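Local coordinates for uronate dehydrogenase (Agrobacterium tumefaciens, PDB 3RFX), which probably oxidises uronic acids such as galacturonate and glucuronate to their aldaric acid lactones, using NAD as the hydride acceptor, at residues 115-120 against 249-255. The protein carries 1 engineered substitution. Residues are numbered along the deposited sequence; the frame is centred on the assembly and turned at random.
Sequences IGYYPQ and ALVRFQG
Two loops, 115-120 and 249-255, are joined here by three backbone bonds and three from glutamine side chains, as in Gln-120 to Phe-253 and Gln-254 to Pro-119. The first loop follows strand 105-111 of the parallel sheet. The second belongs to the C-terminal part of the chain. Pro-119 and Phe-253 form a single beta bridge. It is made by Gln-254 N, which bonds Tyr-118 O at 2.9 Å, and by the longer bond from Gln-120 N to Arg-252 O. Water 2 also donates to Arg-252 O. Farther along, Gly-255 N bonds Gly-116 O at 2.9 Å. The two glycines bring their CA atoms within 3.6 Å, so the backbones meet directly.

Gln-120 extends beyond CG alongside the second loop. Its NE2 is gripped by two carbonyls, Leu-250 O at 2.8 Å and Phe-253 O at 2.9 Å. NE2 lies well above the plane of both carbonyls, off their lone pairs. The two bonds help fix the rotation of the amide, which lies against the Val-251 carbonyl. OE1 comes 3.3 Å from Val-251 O without bonding to it, and accepts from water 1. The extended chain of Gln-254 (chi2 -163°) carries its NE2 to Pro-119 O, 3.0 Å away in the plane of its own amide, while OE1 accepts from Trp-214 NE1. The methyl CD1 of Ile-115 lies 3.5 Å from Gln-254 OE1.

On another side, the edge of Tyr-117 turns toward the face of Phe-253 in an offset T-shaped pair, planes at 75°. Tyr-117 also packs on Asp-152 of a neighbouring subunit. The contact thus ties a type I beta turn, Ile-115 to Tyr-118, to the C-terminal region of an NAD-binding Rossmann fold of the epimerase/dehydratase family.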
loop_
_atom_site.group_PDB
_atom_site.type_symbol
_atom_site.label_atom_id
_atom_site.label_comp_id
_atom_site.label_asym_id
_atom_site.label_seq_id
_atom_site.Cartn_x
_atom_site.Cartn_y
_atom_site.Cartn_z
ATOM N N ILE A 115 -5.000 18.082 10.727
ATOM C CA ILE A 115 -5.413 16.681 10.768
ATOM C C ILE A 115 -6.123 16.370 12.089
ATOM O O ILE A 115 -6.190 15.219 12.526
ATOM C CB ILE A 115 -4.209 15.715 10.511
ATOM C CG1 ILE A 115 -2.987 16.056 11.383
ATOM C CG2 ILE A 115 -3.779 15.820 9.025
ATOM C CD1 ILE A 115 -3.050 15.589 12.857
ATOM N N GLY A 116 -6.669 17.410 12.710
ATOM C CA GLY A 116 -7.224 17.283 14.049
ATOM C C GLY A 116 -8.350 16.282 14.243
ATOM O O GLY A 116 -8.539 15.789 15.360
ATOM N N TYR A 117 -9.114 15.981 13.197
ATOM C CA TYR A 117 -10.226 15.028 13.348
ATOM C C TYR A 117 -9.848 13.545 13.289
ATOM O O TYR A 117 -10.709 12.684 13.498
ATOM C CB TYR A 117 -11.388 15.327 12.378
ATOM C CG TYR A 117 -12.417 16.282 12.965
ATOM C CD1 TYR A 117 -13.339 15.843 13.918
ATOM C CD2 TYR A 117 -12.451 17.618 12.589
ATOM C CE1 TYR A 117 -14.279 16.715 14.469
ATOM C CE2 TYR A 117 -13.397 18.500 13.128
ATOM C CZ TYR A 117 -14.301 18.040 14.069
ATOM O OH TYR A 117 -15.226 18.909 14.617
ATOM N N TYR A 118 -8.584 13.223 13.009
ATOM C CA TYR A 118 -8.163 11.818 13.078
ATOM C C TYR A 118 -8.173 11.350 14.528
ATOM O O TYR A 118 -7.841 12.120 15.427
ATOM C CB TYR A 118 -6.760 11.614 12.494
ATOM C CG TYR A 118 -6.719 11.616 10.979
ATOM C CD1 TYR A 118 -7.022 10.466 10.256
ATOM C CD2 TYR A 118 -6.367 12.767 10.275
ATOM C CE1 TYR A 118 -6.987 10.454 8.868
ATOM C CE2 TYR A 118 -6.320 12.765 8.879
ATOM C CZ TYR A 118 -6.636 11.609 8.187
ATOM O OH TYR A 118 -6.592 11.596 6.810
ATOM N N PRO A 119 -8.544 10.080 14.761
ATOM C CA PRO A 119 -8.505 9.492 16.108
ATOM C C PRO A 119 -7.061 9.366 16.562
ATOM O O PRO A 119 -6.174 9.191 15.725
ATOM C CB PRO A 119 -9.081 8.082 15.913
ATOM C CG PRO A 119 -9.614 8.033 14.525
ATOM C CD PRO A 119 -8.958 9.114 13.729
ATOM N N GLN A 120 -6.828 9.428 17.864
ATOM C CA GLN A 120 -5.474 9.317 18.399
ATOM C C GLN A 120 -4.891 7.920 18.217
ATOM O O GLN A 120 -3.684 7.732 18.338
ATOM C CB GLN A 120 -5.448 9.730 19.878
ATOM C CG GLN A 120 -5.839 11.186 20.065
ATOM C CD GLN A 120 -5.643 11.689 21.480
ATOM O OE1 GLN A 120 -5.224 10.947 22.381
ATOM N NE2 GLN A 120 -5.952 12.963 21.686
ATOM N N ALA A 249 -12.467 14.919 24.278
ATOM C CA ALA A 249 -11.787 15.124 22.999
ATOM C C ALA A 249 -10.269 15.114 23.178
ATOM O O ALA A 249 -9.526 14.706 22.277
ATOM C CB ALA A 249 -12.240 16.439 22.356
ATOM N N LEU A 250 -9.819 15.564 24.347
ATOM C CA LEU A 250 -8.401 15.566 24.698
ATOM C C LEU A 250 -7.700 14.219 24.482
ATOM O O LEU A 250 -6.502 14.185 24.194
ATOM C CB LEU A 250 -8.198 15.987 26.159
ATOM C CG LEU A 250 -6.743 15.976 26.651
ATOM C CD1 LEU A 250 -5.975 17.176 26.110
ATOM C CD2 LEU A 250 -6.682 15.947 28.178
ATOM N N VAL A 251 -8.433 13.119 24.644
ATOM C CA VAL A 251 -7.856 11.801 24.399
ATOM C C VAL A 251 -8.514 11.026 23.249
ATOM O O VAL A 251 -8.241 9.842 23.070
ATOM C CB VAL A 251 -7.867 10.937 25.667
ATOM C CG1 VAL A 251 -6.951 11.563 26.742
ATOM C CG2 VAL A 251 -9.302 10.771 26.191
ATOM N N ARG A 252 -9.370 11.681 22.472
ATOM C CA ARG A 252 -10.055 10.995 21.373
ATOM C C ARG A 252 -9.606 11.449 19.985
ATOM O O ARG A 252 -9.585 10.652 19.042
ATOM C CB ARG A 252 -11.570 11.165 21.493
ATOM C CG ARG A 252 -12.186 10.311 22.611
ATOM C CD ARG A 252 -13.649 10.676 22.808
ATOM N NE ARG A 252 -14.402 10.592 21.554
ATOM C CZ ARG A 252 -15.631 11.075 21.374
ATOM N NH1 ARG A 252 -16.271 11.680 22.369
ATOM N NH2 ARG A 252 -16.220 10.953 20.196
ATOM N N PHE A 253 -9.258 12.726 19.875
ATOM C CA PHE A 253 -8.943 13.336 18.586
ATOM C C PHE A 253 -7.569 13.961 18.600
ATOM O O PHE A 253 -7.149 14.543 19.603
ATOM C CB PHE A 253 -9.989 14.387 18.216
ATOM C CG PHE A 253 -11.364 13.819 18.037
ATOM C CD1 PHE A 253 -11.728 13.218 16.845
ATOM C CD2 PHE A 253 -12.284 13.865 19.073
ATOM C CE1 PHE A 253 -12.997 12.687 16.674
ATOM C CE2 PHE A 253 -13.551 13.336 18.909
ATOM C CZ PHE A 253 -13.905 12.743 17.713
ATOM N N GLN A 254 -6.860 13.853 17.480
ATOM C CA GLN A 254 -5.499 14.379 17.429
ATOM C C GLN A 254 -5.438 15.897 17.642
ATOM O O GLN A 254 -4.462 16.413 18.197
ATOM C CB GLN A 254 -4.802 13.931 16.135
ATOM C CG GLN A 254 -4.663 12.408 16.119
ATOM C CD GLN A 254 -3.648 11.902 15.118
ATOM O OE1 GLN A 254 -2.781 12.652 14.670
ATOM N NE2 GLN A 254 -3.740 10.618 14.779
ATOM N N GLY A 255 -6.498 16.592 17.246
ATOM C CA GLY A 255 -6.621 18.023 17.477
ATOM C C GLY A 255 -7.100 18.378 18.880
ATOM O O GLY A 255 -7.222 19.558 19.226
HETATM O O HOH W 1 -3.955 11.868 24.552
HETATM O O HOH W 2 -8.532 8.077 19.974
#